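Local coordinates for tail fiber protein (Pseudomonas aeruginosa, PDB 6CL6) that probably recognises the bacterial surface as the receptor-binding tail fibre of an R-type pyocin, a contractile injection system that attacks Pseudomonas aeruginosa, at residues 306-312 with 354-360. Sequence-based numbering, arbitrary orientation.
Sequences CPADADA and VIRNGYF. With CA (calcium ion), chain I.
Asn-357 meets the 306-312 segment through CB and ND2. Its CB rests 3.4 Å from CB of Cys-306, and CG, anti to the backbone N (chi1 172°), carries the amide toward Pro-307. There ND2 donates to Pro-307 O at 3.0 Å, approaching from above the carbonyl plane, and also to Ala-361 O. OD1 closes an Asx turn by accepting from Tyr-359 N and takes a further bond from Gln-331, so both ends of this buried amide are satisfied. The type II turn from Pro-307 to Ala-310 leads into strand 310-315, which pairs antiparallel with strand 352-357 in the gp53-like C-terminal region, whose family is grouped with the H-type lectins; Ala-312 N donates to Ile-355 O and Ile-355 N to Ala-312 O, both at 2.8 Å. Within the turn, Asp-309 N donates to Tyr-359 O, and Asp-309 OD1 and Gly-358 O each reach the calcium ion at 2.4 Å. Four waters and Pro-337 O of a second subunit complete the site, which therefore joins two chains. On the Asp-311 face of the sheet, Arg-356 NH1 forms a salt bridge to Asp-311 OD1 (2.9 Å), from above the carboxylate plane; Arg-346 holds OD2, while Arg-356 NE bonds Phe-335 O of the second subunit.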
loop_
_atom_site.group_PDB
_atom_site.type_symbol
_atom_site.label_atom_id
_atom_site.label_comp_id
_atom_site.label_asym_id
_atom_site.label_seq_id
_atom_site.Cartn_x
_atom_site.Cartn_y
_atom_site.Cartn_z
ATOM N N CYS A 306 -25.870 88.724 -58.240
ATOM C CA CYS A 306 -26.543 89.860 -57.628
ATOM C C CYS A 306 -26.887 90.905 -58.699
ATOM O O CYS A 306 -26.144 91.069 -59.680
ATOM C CB CYS A 306 -25.661 90.536 -56.556
ATOM S SG CYS A 306 -25.210 89.524 -55.191
ATOM N N PRO A 307 -27.987 91.626 -58.546
ATOM C CA PRO A 307 -28.269 92.743 -59.458
ATOM C C PRO A 307 -27.385 93.930 -59.102
ATOM O O PRO A 307 -26.777 93.991 -58.035
ATOM C CB PRO A 307 -29.743 93.068 -59.213
ATOM C CG PRO A 307 -30.187 92.214 -58.009
ATOM C CD PRO A 307 -28.897 91.659 -57.398
ATOM N N ALA A 308 -27.335 94.896 -60.022
ATOM C CA ALA A 308 -26.576 96.117 -59.775
ATOM C C ALA A 308 -27.071 96.794 -58.499
ATOM O O ALA A 308 -28.270 96.937 -58.291
ATOM C CB ALA A 308 -26.735 97.058 -60.970
ATOM N N ASP A 309 -26.142 97.203 -57.634
ATOM C CA ASP A 309 -26.470 98.051 -56.485
ATOM C C ASP A 309 -27.636 97.497 -55.671
ATOM O O ASP A 309 -28.523 98.238 -55.262
ATOM C CB ASP A 309 -26.811 99.495 -56.967
ATOM C CG ASP A 309 -25.621 100.237 -57.544
ATOM O OD1 ASP A 309 -24.474 100.043 -57.068
ATOM O OD2 ASP A 309 -25.838 101.050 -58.478
ATOM N N ALA A 310 -27.635 96.192 -55.401
ATOM C CA ALA A 310 -28.832 95.566 -54.828
ATOM C C ALA A 310 -28.475 94.218 -54.209
ATOM O O ALA A 310 -27.344 93.749 -54.314
ATOM C CB ALA A 310 -29.929 95.392 -55.885
ATOM N N ASP A 311 -29.480 93.583 -53.598
ATOM C CA ASP A 311 -29.320 92.341 -52.854
ATOM C C ASP A 311 -29.685 91.109 -53.674
ATOM O O ASP A 311 -30.485 91.154 -54.615
ATOM C CB ASP A 311 -30.203 92.328 -51.598
ATOM C CG ASP A 311 -29.819 93.368 -50.582
ATOM O OD1 ASP A 311 -28.637 93.710 -50.473
ATOM O OD2 ASP A 311 -30.731 93.838 -49.876
ATOM N N ALA A 312 -29.116 89.984 -53.264
ATOM C CA ALA A 312 -29.591 88.669 -53.673
ATOM C C ALA A 312 -29.547 87.769 -52.455
ATOM O O ALA A 312 -28.618 87.855 -51.636
ATOM C CB ALA A 312 -28.760 88.063 -54.812
ATOM N N VAL A 354 -28.376 87.275 -46.872
ATOM C CA VAL A 354 -28.566 88.302 -47.902
ATOM C C VAL A 354 -27.205 88.858 -48.291
ATOM O O VAL A 354 -26.439 89.303 -47.426
ATOM C CB VAL A 354 -29.492 89.429 -47.429
ATOM C CG1 VAL A 354 -29.670 90.479 -48.540
ATOM C CG2 VAL A 354 -30.856 88.846 -47.013
ATOM N N ILE A 355 -26.905 88.796 -49.582
ATOM C CA ILE A 355 -25.650 89.270 -50.142
ATOM C C ILE A 355 -25.939 90.587 -50.852
ATOM O O ILE A 355 -26.808 90.651 -51.734
ATOM C CB ILE A 355 -25.019 88.247 -51.092
ATOM C CG1 ILE A 355 -24.775 86.903 -50.390
ATOM C CG2 ILE A 355 -23.720 88.799 -51.670
ATOM C CD1 ILE A 355 -23.944 86.983 -49.111
ATOM N N ARG A 356 -25.216 91.635 -50.461
ATOM C CA ARG A 356 -25.384 92.966 -51.049
ATOM C C ARG A 356 -24.264 93.243 -52.042
ATOM O O ARG A 356 -23.084 93.067 -51.721
ATOM C CB ARG A 356 -25.407 94.032 -49.962
ATOM C CG ARG A 356 -25.912 95.393 -50.424
ATOM C CD ARG A 356 -26.249 96.227 -49.204
ATOM N NE ARG A 356 -26.908 97.492 -49.508
ATOM C CZ ARG A 356 -28.197 97.614 -49.821
ATOM N NH1 ARG A 356 -28.964 96.545 -49.931
ATOM N NH2 ARG A 356 -28.711 98.814 -50.049
ATOM N N ASN A 357 -24.637 93.712 -53.232
ATOM C CA ASN A 357 -23.677 94.052 -54.279
ATOM C C ASN A 357 -23.664 95.554 -54.497
ATOM O O ASN A 357 -24.615 96.121 -55.049
ATOM C CB ASN A 357 -24.019 93.327 -55.569
ATOM C CG ASN A 357 -23.183 93.780 -56.726
ATOM O OD1 ASN A 357 -22.012 94.102 -56.574
ATOM N ND2 ASN A 357 -23.798 93.834 -57.905
ATOM N N GLY A 358 -22.586 96.201 -54.065
ATOM C CA GLY A 358 -22.423 97.627 -54.294
ATOM C C GLY A 358 -21.951 98.016 -55.672
ATOM O O GLY A 358 -21.952 99.196 -55.978
ATOM N N TYR A 359 -21.564 97.053 -56.514
ATOM C CA TYR A 359 -21.088 97.371 -57.862
ATOM C C TYR A 359 -22.277 97.685 -58.766
ATOM O O TYR A 359 -23.333 97.047 -58.646
ATOM C CB TYR A 359 -20.315 96.202 -58.441
ATOM C CG TYR A 359 -19.690 96.476 -59.798
ATOM C CD1 TYR A 359 -18.868 97.554 -59.990
ATOM C CD2 TYR A 359 -19.880 95.602 -60.866
ATOM C CE1 TYR A 359 -18.293 97.809 -61.238
ATOM C CE2 TYR A 359 -19.317 95.815 -62.075
ATOM C CZ TYR A 359 -18.518 96.937 -62.270
ATOM O OH TYR A 359 -17.947 97.158 -63.484
ATOM N N PHE A 360 -22.092 98.627 -59.701
ATOM C CA PHE A 360 -23.198 99.162 -60.497
ATOM C C PHE A 360 -23.515 98.328 -61.725
ATOM O O PHE A 360 -23.845 98.868 -62.793
ATOM C CB PHE A 360 -22.926 100.626 -60.859
ATOM C CG PHE A 360 -21.735 100.893 -61.760
ATOM C CD1 PHE A 360 -20.982 99.897 -62.331
ATOM C CD2 PHE A 360 -21.395 102.224 -62.038
ATOM C CE1 PHE A 360 -19.916 100.187 -63.182
ATOM C CE2 PHE A 360 -20.326 102.533 -62.895
ATOM C CZ PHE A 360 -19.590 101.525 -63.474
HETATM CA CA CA I . -22.630 101.419 -56.456
HETATM O O HOH W 1 -23.706 102.637 -58.335
HETATM O O HOH W 2 -20.873 101.092 -58.079
HETATM O O HOH W 3 -21.622 101.209 -54.187
HETATM O O HOH W 4 -21.737 103.623 -56.242
#